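Local coordinates for uncharacterized protein (Legionella pneumophila subsp. pneumophila str. Philadelphia 1, PDB 4EZI) that is of unknown function but has the alpha/beta-hydrolase fold and may act as a triacylglycerol lipase, at residues A[16-19]-A[20-23]; A[168-171]-A[172-176]; A[344-347]-A[348-351]. All coordinates share one frame; numbering follows the deposited sequence. Where two conformers were deposited one is given.

The three contacts differ mainly in depth. Contact 2 is fully buried, near the centre of the chain. Contact 1 is partly buried and lies where the outermost strand 8-17 runs into helix 19-27. Contact 3 is a turn at the surface, in the loop that follows the other outermost strand, 340-344, and leads to the buried His351. Contacts 2 and 3 meet: Ser169 OG lies 2.7 Å from His351 NE2, a probable hydrogen bond. Contacts 1 and 2 both open a helix after a strand. In contact 1 the ring of the last strand residue packs on the first turn, while in contact 2 the Phe173 ring leads away. In contact 3 a serine hydroxyl takes two backbone N-H groups.

Contact 1 of 3, residues A[16-19]-A[20-23]; sequences EFSR and ETAE
The ring of Phe17 lies against the first turn of helix 19-27. CB leaves the backbone with CG anti to N (chi1 -172°). This brings the far side of the ring to the helix. On one side of the ring, CD1 and then CE1 approach the methyl group of Thr21, with Phe17 CE1 to Thr21 CG2 at 3.6 Å. On the other, Phe17 CE2 meets Ala22 CB at 3.9 Å. CZ, between them, lies near Thr21 CG2 and Ala22 CA. Both methyl groups approach the ring obliquely.

Ser18 occupies the N-cap position. Its OG is 3.0 Å from Thr21 OG1 and equally far from Thr21 N. A water joins the same two residues. It accepts from Ser18 N at 2.9 Å and is hydrogen-bonded to Thr21 OG1 at 2.7 Å. The helical bonds then begin: Ala22 N to Ser18 O is 3.0 Å and Glu23 N to Arg19 O is 2.9 Å.

Strand 8-17 pairs with strand 41-51, where Phe17 bonds Leu41 through the backbone. Helix 99-108 packs against the same corner: Tyr99 meets the Phe17 ring edge-to-face, and Ala22 touches Ala103 and Asn107.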
loop_
_atom_site.group_PDB
_atom_site.type_symbol
_atom_site.label_atom_id
_atom_site.label_comp_id
_atom_site.label_asym_id
_atom_site.label_seq_id
_atom_site.Cartn_x
_atom_site.Cartn_y
_atom_site.Cartn_z
ATOM N N GLU A 16 2.074 13.506 -20.539
ATOM C CA GLU A 16 1.903 14.409 -19.423
ATOM C C GLU A 16 0.594 14.204 -18.665
ATOM O O GLU A 16 -0.336 13.520 -19.143
ATOM C CB GLU A 16 2.049 15.841 -19.879
ATOM C CG GLU A 16 3.459 16.078 -20.437
ATOM C CD GLU A 16 3.766 17.539 -20.678
ATOM O OE1 GLU A 16 2.841 18.400 -20.559
ATOM O OE2 GLU A 16 4.939 17.835 -21.023
ATOM N N PHE A 17 0.575 14.763 -17.463
ATOM C CA PHE A 17 -0.603 14.820 -16.636
ATOM C C PHE A 17 -0.735 16.270 -16.180
ATOM O O PHE A 17 0.015 16.750 -15.325
ATOM C CB PHE A 17 -0.461 13.868 -15.446
ATOM C CG PHE A 17 -1.711 13.721 -14.636
ATOM C CD1 PHE A 17 -2.798 13.021 -15.127
ATOM C CD2 PHE A 17 -1.804 14.298 -13.375
ATOM C CE1 PHE A 17 -3.955 12.907 -14.372
ATOM C CE2 PHE A 17 -2.959 14.188 -12.636
ATOM C CZ PHE A 17 -4.030 13.487 -13.138
ATOM N N SER A 18 -1.670 16.978 -16.802
ATOM C CA SER A 18 -1.757 18.416 -16.674
ATOM C C SER A 18 -2.419 18.887 -15.389
ATOM O O SER A 18 -3.188 18.183 -14.756
ATOM C CB SER A 18 -2.529 18.998 -17.860
ATOM O OG SER A 18 -3.912 18.769 -17.671
ATOM N N ARG A 19 -2.134 20.140 -15.056
ATOM C CA ARG A 19 -2.793 20.876 -13.972
ATOM C C ARG A 19 -4.293 20.786 -14.077
ATOM O O ARG A 19 -5.008 20.626 -13.104
ATOM C CB ARG A 19 -2.422 22.366 -14.063
ATOM C CG ARG A 19 -0.958 22.659 -13.754
ATOM C CD ARG A 19 -0.548 24.036 -14.185
ATOM N NE ARG A 19 -1.023 24.998 -13.203
ATOM C CZ ARG A 19 -0.268 25.966 -12.701
ATOM N NH1 ARG A 19 0.983 26.102 -13.120
ATOM N NH2 ARG A 19 -0.767 26.802 -11.800
ATOM N N GLU A 20 -4.765 20.948 -15.297
ATOM C CA GLU A 20 -6.208 20.994 -15.538
ATOM C C GLU A 20 -6.874 19.643 -15.274
ATOM O O GLU A 20 -7.922 19.559 -14.621
ATOM C CB GLU A 20 -6.491 21.433 -16.979
ATOM C CG GLU A 20 -6.170 22.894 -17.298
ATOM C CD GLU A 20 -4.697 23.231 -17.509
ATOM O OE1 GLU A 20 -3.837 22.333 -17.718
ATOM O OE2 GLU A 20 -4.387 24.452 -17.470
ATOM N N THR A 21 -6.238 18.571 -15.729
ATOM C CA THR A 21 -6.723 17.198 -15.465
ATOM C C THR A 21 -6.681 16.894 -13.957
ATOM O O THR A 21 -7.627 16.326 -13.395
ATOM C CB THR A 21 -5.898 16.180 -16.261
ATOM O OG1 THR A 21 -5.905 16.550 -17.644
ATOM C CG2 THR A 21 -6.433 14.785 -16.102
ATOM N N ALA A 22 -5.622 17.352 -13.293
ATOM C CA ALA A 22 -5.470 17.185 -11.862
ATOM C C ALA A 22 -6.571 17.898 -11.101
ATOM O O ALA A 22 -7.143 17.346 -10.157
ATOM C CB ALA A 22 -4.073 17.676 -11.399
ATOM N N GLU A 23 -6.873 19.139 -11.493
ATOM C CA GLU A 23 -7.912 19.929 -10.829
ATOM C C GLU A 23 -9.267 19.238 -10.910
ATOM O O GLU A 23 -10.006 19.179 -9.934
ATOM C CB GLU A 23 -7.992 21.328 -11.439
ATOM C CG GLU A 23 -8.976 22.242 -10.720
ATOM C CD GLU A 23 -8.723 23.713 -10.998
ATOM O OE1 GLU A 23 -7.694 24.041 -11.636
ATOM O OE2 GLU A 23 -9.548 24.546 -10.562
HETATM O O HOH W 1 -3.480 15.777 -18.677
#

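Contact 2 of 3, residues A[168-171]-A[172-176]; sequences YSEG and GFSTI
Thr175 OG1 donates to Gly171 O at 2.8 Å, one turn back along helix 170-185. The first torsion of Thr175 sets OG1 beside its own backbone N, where both groups can reach that oxygen. Thr175 N bonds Gly171 O at 2.9 Å from above the carbonyl plane, 40° out of it. The hydroxyl bond is tilted less. Ser174 OG lies 3.2 Å from Glu170 O, but its single proton may go to another acceptor. Outside the segments, Thr175 OG1 is also bonded to Gln80 NE2, and Ser174 OG to Tyr118 OH.

Among the backbone bonds, Ser174 N to Glu170 O is 2.9 Å and lies in the carbonyl plane. Ser169 O takes two weak bonds, from Gly172 N and Phe173 N. Gly171 N to Tyr168 O, at 2.8 Å, closes the turn.

The tight turn after strand 162-168 matches the nucleophile elbow (GxSxG) of alpha/beta hydrolases. Ser169 has the strained backbone expected there, with phi 64° and psi -123°. It is probably the nucleophile. Its OG bonds His351 NE2, consistent with a triad completed by Asp318.

Van der Waals contact between the segments is slight: Phe173 CB lies 3.3 Å from Glu170 O, while the ring leads away. The Glu170 side chain also leads away from the helix turn, and its buried OE2 bonds His129 NE2 and Val132 N.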
loop_
_atom_site.group_PDB
_atom_site.type_symbol
_atom_site.label_atom_id
_atom_site.label_comp_id
_atom_site.label_asym_id
_atom_site.label_seq_id
_atom_site.Cartn_x
_atom_site.Cartn_y
_atom_site.Cartn_z
ATOM N N TYR A 168 -2.334 3.396 1.522
ATOM C CA TYR A 168 -3.668 3.188 2.115
ATOM C C TYR A 168 -3.963 1.708 2.122
ATOM O O TYR A 168 -3.713 1.004 1.152
ATOM C CB TYR A 168 -4.742 3.930 1.310
ATOM C CG TYR A 168 -6.027 4.151 2.092
ATOM C CD1 TYR A 168 -6.080 5.136 3.063
ATOM C CD2 TYR A 168 -7.172 3.376 1.899
ATOM C CE1 TYR A 168 -7.243 5.352 3.806
ATOM C CE2 TYR A 168 -8.319 3.568 2.641
ATOM C CZ TYR A 168 -8.344 4.570 3.593
ATOM O OH TYR A 168 -9.439 4.771 4.384
ATOM N N SER A 169 -4.577 1.254 3.209
ATOM C CA SER A 169 -5.138 -0.104 3.306
ATOM C C SER A 169 -3.987 -1.109 3.198
ATOM O O SER A 169 -3.055 -1.019 4.011
ATOM C CB SER A 169 -6.286 -0.248 2.304
ATOM O OG SER A 169 -7.111 -1.357 2.589
ATOM N N GLU A 170 -4.002 -2.053 2.255
ATOM C CA GLU A 170 -2.820 -2.908 2.061
ATOM C C GLU A 170 -1.556 -2.045 1.987
ATOM O O GLU A 170 -0.505 -2.431 2.492
ATOM C CB GLU A 170 -2.922 -3.749 0.775
ATOM C CG GLU A 170 -1.736 -4.679 0.604
ATOM C CD GLU A 170 -1.655 -5.393 -0.714
ATOM O OE1 GLU A 170 -2.378 -5.047 -1.657
ATOM O OE2 GLU A 170 -0.825 -6.353 -0.783
ATOM N N GLY A 171 -1.661 -0.903 1.329
ATOM C CA GLY A 171 -0.541 0.007 1.194
ATOM C C GLY A 171 -0.092 0.716 2.439
ATOM O O GLY A 171 1.050 1.156 2.501
ATOM N N GLY A 172 -0.989 0.817 3.414
ATOM C CA GLY A 172 -0.555 1.283 4.731
ATOM C C GLY A 172 0.377 0.274 5.368
ATOM O O GLY A 172 1.387 0.634 5.965
ATOM N N PHE A 173 0.017 -1.003 5.252
ATOM C CA PHE A 173 0.900 -2.084 5.680
ATOM C C PHE A 173 2.216 -2.061 4.891
ATOM O O PHE A 173 3.290 -2.130 5.473
ATOM C CB PHE A 173 0.131 -3.401 5.548
ATOM C CG PHE A 173 0.901 -4.639 5.931
ATOM C CD1 PHE A 173 1.675 -5.327 5.022
ATOM C CD2 PHE A 173 0.798 -5.146 7.210
ATOM C CE1 PHE A 173 2.337 -6.486 5.374
ATOM C CE2 PHE A 173 1.443 -6.313 7.560
ATOM C CZ PHE A 173 2.232 -6.971 6.662
ATOM N N SER A 174 2.138 -1.934 3.574
ATOM C CA SER A 174 3.357 -1.865 2.767
ATOM C C SER A 174 4.256 -0.728 3.225
ATOM O O SER A 174 5.473 -0.870 3.254
ATOM C CB SER A 174 2.987 -1.624 1.313
ATOM O OG SER A 174 2.154 -2.645 0.813
ATOM N N THR A 175 3.657 0.419 3.537
ATOM C CA THR A 175 4.406 1.581 3.968
ATOM C C THR A 175 5.161 1.307 5.269
ATOM O O THR A 175 6.354 1.646 5.402
ATOM C CB THR A 175 3.462 2.785 4.123
ATOM O OG1 THR A 175 2.932 3.134 2.853
ATOM C CG2 THR A 175 4.160 4.006 4.716
ATOM N N ILE A 176 4.487 0.691 6.237
ATOM C CA ILE A 176 5.124 0.368 7.512
ATOM C C ILE A 176 6.276 -0.626 7.326
ATOM O O ILE A 176 7.361 -0.427 7.885
ATOM C CB ILE A 176 4.090 -0.168 8.505
ATOM C CG1 ILE A 176 3.204 0.954 9.043
ATOM C CG2 ILE A 176 4.754 -0.962 9.662
ATOM C CD1 ILE A 176 3.953 1.859 10.112
#

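Contact 3 of 3, residues A[344-347]-A[348-351]; sequences SVSD and ALDH
This loop follows strand 340-344 and carries His351, probably the histidine of the Ser-His-Asp triad of an alpha/beta hydrolase. The contact itself is an ST turn closed by Ser346. Ser346 OG accepts from two successive backbone N-H groups. Ala348 N lies 3.0 Å from Ser346 OG, with an N-H...O angle of 167°. Leu349 N lies 2.9 Å from Ser346 OG, at 170°. Both bonds are nearly straight. The first reaches two residues ahead and the second three, so the hydroxyl holds the chain on both sides of Ala348. The chi1 of -178° sets OG anti to the backbone N of Ser346, on the side of its carbonyl carbon. The hydroxyl thus follows the chain forward toward those two donors.

Leu349 folds over the same serine. Its isobutyl group lies alongside CB and OG of Ser346. Leu349 CG is 3.4 Å from Ser346 OG and 3.6 Å from Ser346 CB. Leu349 CD1 extends the contact along the serine, 3.8 Å from Ser346 CB. The backbone N of Ser346 makes a weak bond, 3.3 Å, to Ser344 OG, two residues back. That hydroxyl also bonds Lys316 N.

Beyond the turn, His351 ND1 bonds Asp318 OD2, consistent with the triad.

The loop leaves the outermost strand of the sheet and leads to helix 355-370. Val345 pairs through its backbone with Gly314 of strand 310-314. Thr315 OG1, just after that strand, lies within hydrogen-bonding reach of the carbonyls of both Ser346 and Leu349, though it has one proton to give. Val345 and Leu349 both touch Phe357 of helix 355-370.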
loop_
_atom_site.group_PDB
_atom_site.type_symbol
_atom_site.label_atom_id
_atom_site.label_comp_id
_atom_site.label_asym_id
_atom_site.label_seq_id
_atom_site.Cartn_x
_atom_site.Cartn_y
_atom_site.Cartn_z
ATOM N N SER A 344 -7.678 10.107 13.805
ATOM C CA SER A 344 -8.914 9.636 13.184
ATOM C C SER A 344 -9.590 10.803 12.492
ATOM O O SER A 344 -9.799 11.870 13.096
ATOM C CB SER A 344 -9.885 9.065 14.233
ATOM O OG SER A 344 -11.120 8.760 13.619
ATOM N N VAL A 345 -9.971 10.591 11.234
ATOM C CA VAL A 345 -10.640 11.609 10.458
ATOM C C VAL A 345 -12.158 11.634 10.669
ATOM O O VAL A 345 -12.819 12.585 10.205
ATOM C CB VAL A 345 -10.340 11.483 8.935
ATOM C CG1 VAL A 345 -8.871 11.589 8.695
ATOM C CG2 VAL A 345 -10.908 10.186 8.354
ATOM N N SER A 346 -12.716 10.641 11.366
ATOM C CA SER A 346 -14.156 10.528 11.562
ATOM C C SER A 346 -14.462 9.438 12.564
ATOM O O SER A 346 -13.708 8.461 12.674
ATOM C CB SER A 346 -14.844 10.143 10.231
ATOM O OG SER A 346 -16.267 10.063 10.365
ATOM N N ASP A 347 -15.585 9.577 13.268
ATOM C CA ASP A 347 -16.113 8.480 14.064
ATOM C C ASP A 347 -16.929 7.469 13.235
ATOM O O ASP A 347 -17.192 6.363 13.705
ATOM C CB ASP A 347 -16.994 9.011 15.199
ATOM C CG ASP A 347 -16.207 9.580 16.362
ATOM O OD1 ASP A 347 -14.990 9.325 16.480
ATOM O OD2 ASP A 347 -16.845 10.279 17.193
ATOM N N ALA A 348 -17.324 7.809 12.010
ATOM C CA ALA A 348 -18.277 6.974 11.275
ATOM C C ALA A 348 -18.016 6.791 9.783
ATOM O O ALA A 348 -18.586 5.859 9.193
ATOM C CB ALA A 348 -19.719 7.459 11.508
ATOM N N LEU A 349 -17.196 7.624 9.148
ATOM C CA LEU A 349 -16.881 7.384 7.732
ATOM C C LEU A 349 -16.211 6.024 7.620
ATOM O O LEU A 349 -15.355 5.675 8.434
ATOM C CB LEU A 349 -15.955 8.447 7.158
ATOM C CG LEU A 349 -16.542 9.857 7.027
ATOM C CD1 LEU A 349 -15.458 10.774 6.490
ATOM C CD2 LEU A 349 -17.815 9.854 6.162
ATOM N N ASP A 350 -16.608 5.254 6.607
ATOM C CA ASP A 350 -16.067 3.911 6.407
ATOM C C ASP A 350 -14.720 3.951 5.670
ATOM O O ASP A 350 -14.167 5.010 5.389
ATOM C CB ASP A 350 -17.109 2.996 5.775
ATOM C CG ASP A 350 -17.349 3.254 4.302
ATOM O OD1 ASP A 350 -16.468 3.779 3.596
ATOM O OD2 ASP A 350 -18.444 2.856 3.842
ATOM N N HIS A 351 -14.152 2.775 5.432
ATOM C CA HIS A 351 -12.807 2.666 4.851
ATOM C C HIS A 351 -12.695 3.379 3.514
ATOM O O HIS A 351 -11.648 3.928 3.163
ATOM C CB HIS A 351 -12.513 1.176 4.659
ATOM C CG HIS A 351 -11.079 0.824 4.352
ATOM N ND1 HIS A 351 -10.056 0.982 5.265
ATOM C CD2 HIS A 351 -10.518 0.210 3.271
ATOM C CE1 HIS A 351 -8.933 0.477 4.763
ATOM N NE2 HIS A 351 -9.188 -0.011 3.562
#